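Local coordinates for protein catechol 1,2-dioxygenase (Pseudomonas putida, PDB 2AZQ) that probably catalyses the iron(III)-dependent intradiol cleavage of catechol by dioxygen to cis,cis-muconate, the first step of the catechol branch of the beta-ketoadipate pathway, at residues Pro204-Glu207 with Cys208-Leu211; Val59-Leu62 with Asn63-Gly67; Ile80-Phe83 with Leu84-Gln88. All blocks are in the same frame, centred on the assembly; numbering follows the deposited sequence.

Contact 1 (Pro204-Glu207 with Cys208-Leu211)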
loop_
_atom_site.group_PDB
_atom_site.type_symbol
_atom_site.label_atom_id
_atom_site.label_comp_id
_atom_site.label_asym_id
_atom_site.label_seq_id
_atom_site.Cartn_x
_atom_site.Cartn_y
_atom_site.Cartn_z
ATOM N N PRO A 204 -1.502 -8.321 -8.226
ATOM C CA PRO A 204 -1.674 -6.865 -8.227
ATOM C C PRO A 204 -0.753 -6.111 -9.190
ATOM O O PRO A 204 -1.198 -5.199 -9.903
ATOM C CB PRO A 204 -1.412 -6.490 -6.763
ATOM C CG PRO A 204 -1.822 -7.744 -6.018
ATOM C CD PRO A 204 -1.125 -8.777 -6.880
ATOM N N THR A 205 0.526 -6.471 -9.198
ATOM C CA THR A 205 1.476 -5.811 -10.080
ATOM C C THR A 205 1.070 -5.904 -11.560
ATOM O O THR A 205 0.934 -4.896 -12.261
ATOM C CB THR A 205 2.861 -6.408 -9.900
ATOM O OG1 THR A 205 3.248 -6.272 -8.526
ATOM C CG2 THR A 205 3.869 -5.715 -10.802
ATOM N N GLN A 206 0.855 -7.118 -12.034
ATOM C CA GLN A 206 0.473 -7.320 -13.417
ATOM C C GLN A 206 -0.869 -6.662 -13.743
ATOM O O GLN A 206 -1.061 -6.130 -14.832
ATOM C CB GLN A 206 0.412 -8.824 -13.732
ATOM C CG GLN A 206 0.185 -9.094 -15.185
ATOM C CD GLN A 206 1.253 -8.425 -16.043
ATOM O OE1 GLN A 206 0.943 -7.701 -16.991
ATOM N NE2 GLN A 206 2.525 -8.669 -15.708
ATOM N N GLU A 207 -1.818 -6.674 -12.817
ATOM C CA GLU A 207 -3.075 -6.058 -13.180
ATOM C C GLU A 207 -2.826 -4.587 -13.420
ATOM O O GLU A 207 -3.493 -3.994 -14.274
ATOM C CB GLU A 207 -4.189 -6.332 -12.151
ATOM C CG GLU A 207 -4.510 -5.262 -11.176
ATOM C CD GLU A 207 -5.539 -5.740 -10.146
ATOM O OE1 GLU A 207 -5.281 -6.764 -9.461
ATOM O OE2 GLU A 207 -6.602 -5.094 -10.004
ATOM N N CYS A 208 -1.850 -3.996 -12.729
ATOM C CA CYS A 208 -1.559 -2.593 -12.978
ATOM C C CYS A 208 -0.898 -2.440 -14.358
ATOM O O CYS A 208 -1.360 -1.667 -15.200
ATOM C CB CYS A 208 -0.640 -2.015 -11.910
ATOM S SG CYS A 208 -0.300 -0.268 -12.245
ATOM N N LEU A 209 0.195 -3.168 -14.577
ATOM C CA LEU A 209 0.893 -3.136 -15.853
ATOM C C LEU A 209 -0.068 -3.390 -17.008
ATOM O O LEU A 209 0.085 -2.828 -18.097
ATOM C CB LEU A 209 1.991 -4.188 -15.878
ATOM C CG LEU A 209 3.151 -3.906 -14.946
ATOM C CD1 LEU A 209 4.145 -5.009 -15.001
ATOM C CD2 LEU A 209 3.803 -2.640 -15.381
ATOM N N ASP A 210 -1.060 -4.240 -16.794
ATOM C CA ASP A 210 -1.990 -4.491 -17.881
ATOM C C ASP A 210 -2.668 -3.229 -18.309
ATOM O O ASP A 210 -2.881 -3.018 -19.509
ATOM C CB ASP A 210 -3.088 -5.481 -17.511
ATOM C CG ASP A 210 -2.601 -6.881 -17.427
ATOM O OD1 ASP A 210 -1.758 -7.281 -18.256
ATOM O OD2 ASP A 210 -3.091 -7.590 -16.537
ATOM N N LEU A 211 -3.062 -2.433 -17.317
ATOM C CA LEU A 211 -3.729 -1.168 -17.574
ATOM C C LEU A 211 -2.765 -0.194 -18.201
ATOM O O LEU A 211 -3.164 0.833 -18.734
ATOM C CB LEU A 211 -4.266 -0.559 -16.296
ATOM C CG LEU A 211 -5.515 -1.245 -15.773
ATOM C CD1 LEU A 211 -5.813 -0.735 -14.360
ATOM C CD2 LEU A 211 -6.663 -0.980 -16.750
#
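Gln206 reaches forward along the helix toward Asp210, one turn further on, and the two side chains cross at about a right angle with CG of Gln206 3.8 Å from OD2 of Asp210. CG of Gln206 stands anti to the backbone N (chi1 -173°), and a bend at the next bond then brings the amide over the turn that follows, its plane 53° from the carboxylate. Leu209 leans on Thr205, its CG 3.6 Å from O of Thr205 and its CD1 4.3 Å from CG2 of Thr205. Leu211 lies likewise against the preceding turn, with CG 3.7 Å from O of Glu207.

The backbone is alpha-helical. N of Leu209 binds O of Thr205 at 3.0 Å, and N of Asp210 binds O of Gln206 at 2.7 Å. The bond from Leu211 N to Glu207 O is long and weak at 3.4 Å.

The polar ends of two side chains leave the helix: OG1 of Thr205 is hydrogen-bonded to Glu70, and the carboxylate of Glu207 forms a salt bridge with Arg64. Glu207 and Leu211 both touch the phospholipid and belong to its pocket, and Leu211 also packs on Phe30 of the second subunit. Thus the short helix 204-212, which comes after strand 197-198 and before strand 217-227, rests on helix 52-68 through Pro204, Glu207 and Cys208.

Contact 2 (Val59-Leu62 with Asn63-Gly67); sequences VDYL and NRLGG. With PCF (1,2-diacyl-sn-glycero-3-phoshocholine), chain C.
Helix 52-68 forms part of the wall of the phospholipid pocket, and in its second half an i to i+4 salt bridge lies beside an aromatic ring that faces the lipid. NE of Arg64 reaches OD1 of Asp60 at 3.1 Å, one turn back. The bond uses the syn side of the carboxylate, about 30° out of its plane, while the acid oxygen sits close to the guanidinium plane. Asp60 can meet it there because its CG is anti to the backbone N (chi1 175°), and the arginine chain bends at its third torsion to turn NE back along the helix.

The guanidinium then hangs beside Tyr61: NH2 of Arg64 is 3.7 Å from CD1 of Tyr61 at the ring edge, with the two planes nearly perpendicular. Glu207, on helix 204-212, is a second carboxylate for Arg64, probably helping to fix the group between two acids. Over one face of the Tyr61 ring lies C24 of the lipid, 4.1 Å above the plane and over its centre, while C26 of the same acyl chain comes within 3.6 Å of CD2 of Tyr61. Leu62 meets both tails, its CD1 3.9 Å from C30 of one and its CD2 3.9 Å from C46 of the other. Leu65 runs alongside Tyr61, pointing the same way.

Backbone O of Asp60 takes two N-H groups, that of Arg64 at 3.1 Å and also that of Asn63. Asn63 packs on Glu70 of the second subunit. The helix thus turns Tyr61 and Leu62 to the acyl chains, while Arg64 ties it to Glu207 of helix 204-212, an arrangement in keeping with the lipid-binding helical region of catechol 1,2-dioxygenases.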
loop_
_atom_site.group_PDB
_atom_site.type_symbol
_atom_site.label_atom_id
_atom_site.label_comp_id
_atom_site.label_asym_id
_atom_site.label_seq_id
_atom_site.Cartn_x
_atom_site.Cartn_y
_atom_site.Cartn_z
ATOM N N VAL A 59 -7.310 2.836 -3.046
ATOM C CA VAL A 59 -7.115 2.445 -1.662
ATOM C C VAL A 59 -7.254 0.909 -1.547
ATOM O O VAL A 59 -6.449 0.248 -0.871
ATOM C CB VAL A 59 -8.140 3.150 -0.731
ATOM C CG1 VAL A 59 -8.064 2.555 0.673
ATOM C CG2 VAL A 59 -7.865 4.669 -0.698
ATOM N N ASP A 60 -8.258 0.339 -2.218
ATOM C CA ASP A 60 -8.449 -1.108 -2.174
ATOM C C ASP A 60 -7.357 -1.887 -2.930
ATOM O O ASP A 60 -6.912 -2.941 -2.477
ATOM C CB ASP A 60 -9.845 -1.467 -2.681
ATOM C CG ASP A 60 -10.053 -2.957 -2.782
ATOM O OD1 ASP A 60 -9.735 -3.546 -3.836
ATOM O OD2 ASP A 60 -10.509 -3.551 -1.790
ATOM N N TYR A 61 -6.928 -1.381 -4.079
ATOM C CA TYR A 61 -5.851 -2.018 -4.824
ATOM C C TYR A 61 -4.664 -2.090 -3.870
ATOM O O TYR A 61 -3.960 -3.092 -3.786
ATOM C CB TYR A 61 -5.464 -1.153 -6.010
ATOM C CG TYR A 61 -4.203 -1.596 -6.683
ATOM C CD1 TYR A 61 -4.189 -2.704 -7.543
ATOM C CD2 TYR A 61 -3.010 -0.901 -6.480
ATOM C CE1 TYR A 61 -3.000 -3.098 -8.196
ATOM C CE2 TYR A 61 -1.825 -1.281 -7.114
ATOM C CZ TYR A 61 -1.825 -2.367 -7.967
ATOM O OH TYR A 61 -0.658 -2.704 -8.599
ATOM N N LEU A 62 -4.461 -0.995 -3.148
ATOM C CA LEU A 62 -3.381 -0.857 -2.183
ATOM C C LEU A 62 -3.443 -1.914 -1.073
ATOM O O LEU A 62 -2.420 -2.264 -0.474
ATOM C CB LEU A 62 -3.449 0.527 -1.576
ATOM C CG LEU A 62 -2.140 1.241 -1.299
ATOM C CD1 LEU A 62 -1.487 1.601 -2.623
ATOM C CD2 LEU A 62 -2.442 2.511 -0.509
ATOM N N ASN A 63 -4.643 -2.404 -0.767
ATOM C CA ASN A 63 -4.739 -3.450 0.231
ATOM C C ASN A 63 -4.300 -4.737 -0.386
ATOM O O ASN A 63 -3.618 -5.527 0.251
ATOM C CB ASN A 63 -6.151 -3.653 0.759
ATOM C CG ASN A 63 -6.458 -2.747 1.912
ATOM O OD1 ASN A 63 -5.576 -2.429 2.720
ATOM N ND2 ASN A 63 -7.715 -2.339 2.017
ATOM N N ARG A 64 -4.694 -4.959 -1.629
ATOM C CA ARG A 64 -4.317 -6.191 -2.289
ATOM C C ARG A 64 -2.825 -6.207 -2.634
ATOM O O ARG A 64 -2.190 -7.274 -2.553
ATOM C CB ARG A 64 -5.220 -6.417 -3.510
ATOM C CG ARG A 64 -6.676 -6.393 -3.053
ATOM C CD ARG A 64 -7.747 -6.632 -4.096
ATOM N NE ARG A 64 -7.839 -5.635 -5.151
ATOM C CZ ARG A 64 -7.125 -5.649 -6.275
ATOM N NH1 ARG A 64 -6.246 -6.616 -6.506
ATOM N NH2 ARG A 64 -7.312 -4.703 -7.189
ATOM N N LEU A 65 -2.253 -5.038 -2.973
ATOM C CA LEU A 65 -0.834 -4.996 -3.297
ATOM C C LEU A 65 -0.106 -5.342 -2.037
ATOM O O LEU A 65 0.906 -6.034 -2.066
ATOM C CB LEU A 65 -0.352 -3.617 -3.752
ATOM C CG LEU A 65 1.122 -3.810 -4.151
ATOM C CD1 LEU A 65 1.162 -4.689 -5.416
ATOM C CD2 LEU A 65 1.831 -2.497 -4.380
ATOM N N GLY A 66 -0.627 -4.851 -0.921
ATOM C CA GLY A 66 -0.014 -5.140 0.358
ATOM C C GLY A 66 -0.116 -6.603 0.741
ATOM O O GLY A 66 0.882 -7.219 1.104
ATOM N N GLY A 67 -1.317 -7.163 0.660
ATOM C CA GLY A 67 -1.521 -8.560 1.018
ATOM C C GLY A 67 -0.936 -9.667 0.131
ATOM O O GLY A 67 -1.038 -10.830 0.493
HETATM N N PCF C . -14.666 -5.013 -13.562
HETATM P P PCF C . -11.989 -1.109 -14.385
HETATM O O11 PCF C . -10.928 -0.156 -13.622
HETATM O O12 PCF C . -12.947 -0.258 -15.129
HETATM O O13 PCF C . -12.750 -1.813 -13.150
HETATM O O14 PCF C . -11.219 -2.108 -15.160
HETATM C C11 PCF C . -13.906 -2.643 -13.304
HETATM C C12 PCF C . -13.502 -4.110 -13.494
HETATM C C13 PCF C . -15.415 -4.996 -12.296
HETATM C C14 PCF C . -15.562 -4.629 -14.664
HETATM C C15 PCF C . -14.188 -6.383 -13.799
HETATM C C1 PCF C . -10.294 -0.678 -12.443
HETATM C C2 PCF C . -8.987 0.022 -12.022
HETATM C C3 PCF C . -9.133 1.525 -11.785
HETATM O O31 PCF C . -10.439 1.909 -11.306
HETATM O O32 PCF C . -11.674 3.731 -10.877
HETATM C C31 PCF C . -10.566 3.248 -11.141
HETATM C C32 PCF C . -9.340 4.114 -11.433
HETATM C C33 PCF C . -8.172 3.791 -10.507
HETATM C C34 PCF C . -6.919 4.619 -10.846
HETATM C C35 PCF C . -6.003 4.821 -9.647
HETATM C C36 PCF C . -5.743 6.322 -9.506
HETATM C C37 PCF C . -5.762 6.697 -8.023
HETATM C C38 PCF C . -5.172 8.074 -7.748
HETATM C C39 PCF C . -5.250 8.178 -6.228
HETATM C C40 PCF C . -4.237 9.187 -5.687
HETATM C C41 PCF C . -4.104 9.087 -4.167
HETATM C C42 PCF C . -3.803 7.663 -3.686
HETATM C C43 PCF C . -3.194 7.721 -2.285
HETATM O O21 PCF C . -8.554 -0.710 -10.860
HETATM O O22 PCF C . -6.953 -1.381 -9.504
HETATM C C21 PCF C . -7.248 -0.707 -10.483
HETATM C C22 PCF C . -6.127 0.045 -11.212
HETATM C C23 PCF C . -5.290 0.731 -10.112
HETATM C C24 PCF C . -3.768 0.788 -10.338
HETATM C C25 PCF C . -3.064 1.992 -9.689
HETATM C C26 PCF C . -3.440 2.182 -8.208
HETATM C C27 PCF C . -2.735 3.378 -7.558
HETATM C C28 PCF C . -1.515 3.035 -6.702
HETATM C C29 PCF C . -1.371 4.150 -5.662
HETATM C C30 PCF C . 0.054 4.242 -5.087
HETATM C C44 PCF C . -3.473 6.483 -1.437
HETATM C C45 PCF C . -2.928 6.675 -0.167
HETATM C C46 PCF C . -3.404 5.957 0.926
#

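Contact 3 (Ile80-Phe83 with Leu84-Gln88)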
loop_
_atom_site.group_PDB
_atom_site.type_symbol
_atom_site.label_atom_id
_atom_site.label_comp_id
_atom_site.label_asym_id
_atom_site.label_seq_id
_atom_site.Cartn_x
_atom_site.Cartn_y
_atom_site.Cartn_z
ATOM N N ILE A 80 10.621 2.867 -10.567
ATOM C CA ILE A 80 11.012 3.597 -9.361
ATOM C C ILE A 80 12.353 3.056 -8.813
ATOM O O ILE A 80 13.217 3.808 -8.373
ATOM C CB ILE A 80 9.865 3.495 -8.284
ATOM C CG1 ILE A 80 8.820 4.600 -8.478
ATOM C CG2 ILE A 80 10.447 3.534 -6.890
ATOM C CD1 ILE A 80 9.383 5.991 -8.208
ATOM N N GLU A 81 12.546 1.751 -8.863
ATOM C CA GLU A 81 13.799 1.220 -8.359
ATOM C C GLU A 81 14.960 1.639 -9.280
ATOM O O GLU A 81 16.031 2.065 -8.802
ATOM C CB GLU A 81 13.720 -0.304 -8.221
ATOM C CG GLU A 81 14.712 -0.824 -7.240
ATOM C CD GLU A 81 14.490 -2.266 -6.886
ATOM O OE1 GLU A 81 15.360 -2.850 -6.200
ATOM O OE2 GLU A 81 13.442 -2.819 -7.282
ATOM N N HIS A 82 14.767 1.531 -10.595
ATOM C CA HIS A 82 15.840 1.953 -11.503
ATOM C C HIS A 82 16.175 3.433 -11.254
ATOM O O HIS A 82 17.373 3.812 -11.167
ATOM C CB HIS A 82 15.443 1.751 -12.970
ATOM C CG HIS A 82 16.460 2.259 -13.952
ATOM N ND1 HIS A 82 17.778 1.870 -13.932
ATOM C CD2 HIS A 82 16.337 3.090 -15.012
ATOM C CE1 HIS A 82 18.425 2.434 -14.933
ATOM N NE2 HIS A 82 17.573 3.178 -15.605
ATOM N N PHE A 83 15.120 4.252 -11.133
ATOM C CA PHE A 83 15.277 5.678 -10.895
ATOM C C PHE A 83 16.174 5.975 -9.686
ATOM O O PHE A 83 16.954 6.940 -9.700
ATOM C CB PHE A 83 13.922 6.348 -10.675
ATOM C CG PHE A 83 14.039 7.778 -10.224
ATOM C CD1 PHE A 83 14.466 8.771 -11.104
ATOM C CD2 PHE A 83 13.836 8.113 -8.881
ATOM C CE1 PHE A 83 14.697 10.071 -10.661
ATOM C CE2 PHE A 83 14.063 9.423 -8.429
ATOM C CZ PHE A 83 14.496 10.400 -9.325
ATOM N N LEU A 84 16.053 5.176 -8.630
ATOM C CA LEU A 84 16.904 5.416 -7.480
ATOM C C LEU A 84 18.368 5.194 -7.838
ATOM O O LEU A 84 19.216 5.988 -7.435
ATOM C CB LEU A 84 16.519 4.533 -6.287
ATOM C CG LEU A 84 15.195 4.846 -5.612
ATOM C CD1 LEU A 84 14.843 3.741 -4.631
ATOM C CD2 LEU A 84 15.288 6.235 -4.925
ATOM N N ASP A 85 18.683 4.140 -8.594
ATOM C CA ASP A 85 20.085 3.921 -8.945
ATOM C C ASP A 85 20.586 5.080 -9.819
ATOM O O ASP A 85 21.769 5.446 -9.760
ATOM C CB ASP A 85 20.320 2.607 -9.713
ATOM C CG ASP A 85 19.945 1.360 -8.928
ATOM O OD1 ASP A 85 20.179 1.277 -7.712
ATOM O OD2 ASP A 85 19.442 0.426 -9.564
ATOM N N LEU A 86 19.695 5.655 -10.627
ATOM C CA LEU A 86 20.110 6.753 -11.483
ATOM C C LEU A 86 20.523 7.938 -10.658
ATOM O O LEU A 86 21.529 8.595 -10.944
ATOM C CB LEU A 86 18.995 7.173 -12.448
ATOM C CG LEU A 86 18.739 6.161 -13.575
ATOM C CD1 LEU A 86 17.750 6.713 -14.578
ATOM C CD2 LEU A 86 20.064 5.827 -14.256
ATOM N N LEU A 87 19.733 8.189 -9.624
ATOM C CA LEU A 87 19.951 9.306 -8.724
ATOM C C LEU A 87 21.164 9.009 -7.856
ATOM O O LEU A 87 21.885 9.918 -7.461
ATOM C CB LEU A 87 18.701 9.523 -7.849
ATOM C CG LEU A 87 18.603 10.788 -6.990
ATOM C CD1 LEU A 87 18.462 12.001 -7.891
ATOM C CD2 LEU A 87 17.386 10.702 -6.081
ATOM N N GLN A 88 21.393 7.733 -7.562
ATOM C CA GLN A 88 22.537 7.373 -6.739
ATOM C C GLN A 88 23.766 7.590 -7.597
ATOM O O GLN A 88 24.806 8.010 -7.098
ATOM C CB GLN A 88 22.445 5.928 -6.284
ATOM C CG GLN A 88 23.373 5.635 -5.157
ATOM C CD GLN A 88 23.283 6.723 -4.094
ATOM O OE1 GLN A 88 22.216 6.956 -3.500
ATOM N NE2 GLN A 88 24.408 7.416 -3.865
#
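Ile80 begins the run by taking the N-H of Leu84 on its carbonyl O at 3.2 Å, and the CG of Leu84 folds back to 3.6 Å from that same oxygen. Glu81 receives a weak bond on its O from N of Asp85, 3.4 Å long; its carboxylate turns away to the backbone N of Gly107 and to Arg304. His82 carries the main side-chain contact. Its ring leans along the helix with CG anti to the backbone N (chi1 176°), and Leu86 lies over one face in a CH-pi contact, CG of Leu86 4.0 Å from the centroid of the His82 ring and 20° off the normal. The two methyls of Leu86 lie side by side over that same face, toward the rim, CD1 3.7 Å from NE2 and CD2 3.8 Å from CE1 of His82. Phe83 meets Leu87 more loosely, its CE2 4.3 Å from CD2 of Leu87, while its carbonyl O binds N of Leu87 at 3.0 Å. Phe14 of the second subunit makes an edge-to-face stack with His82, and Phe83 packs on Ile5 of that subunit. Helix 80-94 packs by Ile80 and Glu81 on helix 71-77, and both also meet the second subunit, at Phe55 and Trp56.

How the contacts relate
All three contacts are local, each within one helix. Contact 2, on helix 52-68, comes first along the chain, then contact 3 on helix 80-94, and contact 1 on helix 204-212 last. Contacts 2 and 3 share the N-terminal family region, whereas contact 1 belongs to the iron-binding dioxygenase region. Contacts 1 and 2 have centres about 12 Å apart and touch: OH of Tyr61 probably donates to O of Pro204 at 2.9 Å, joining the two regions beside the lipid. Contact 3 stands apart, its centre about 24 Å from contact 2 and 21 Å from contact 1. Each reaches the second subunit, so all three helices contribute to contacts between the two subunits.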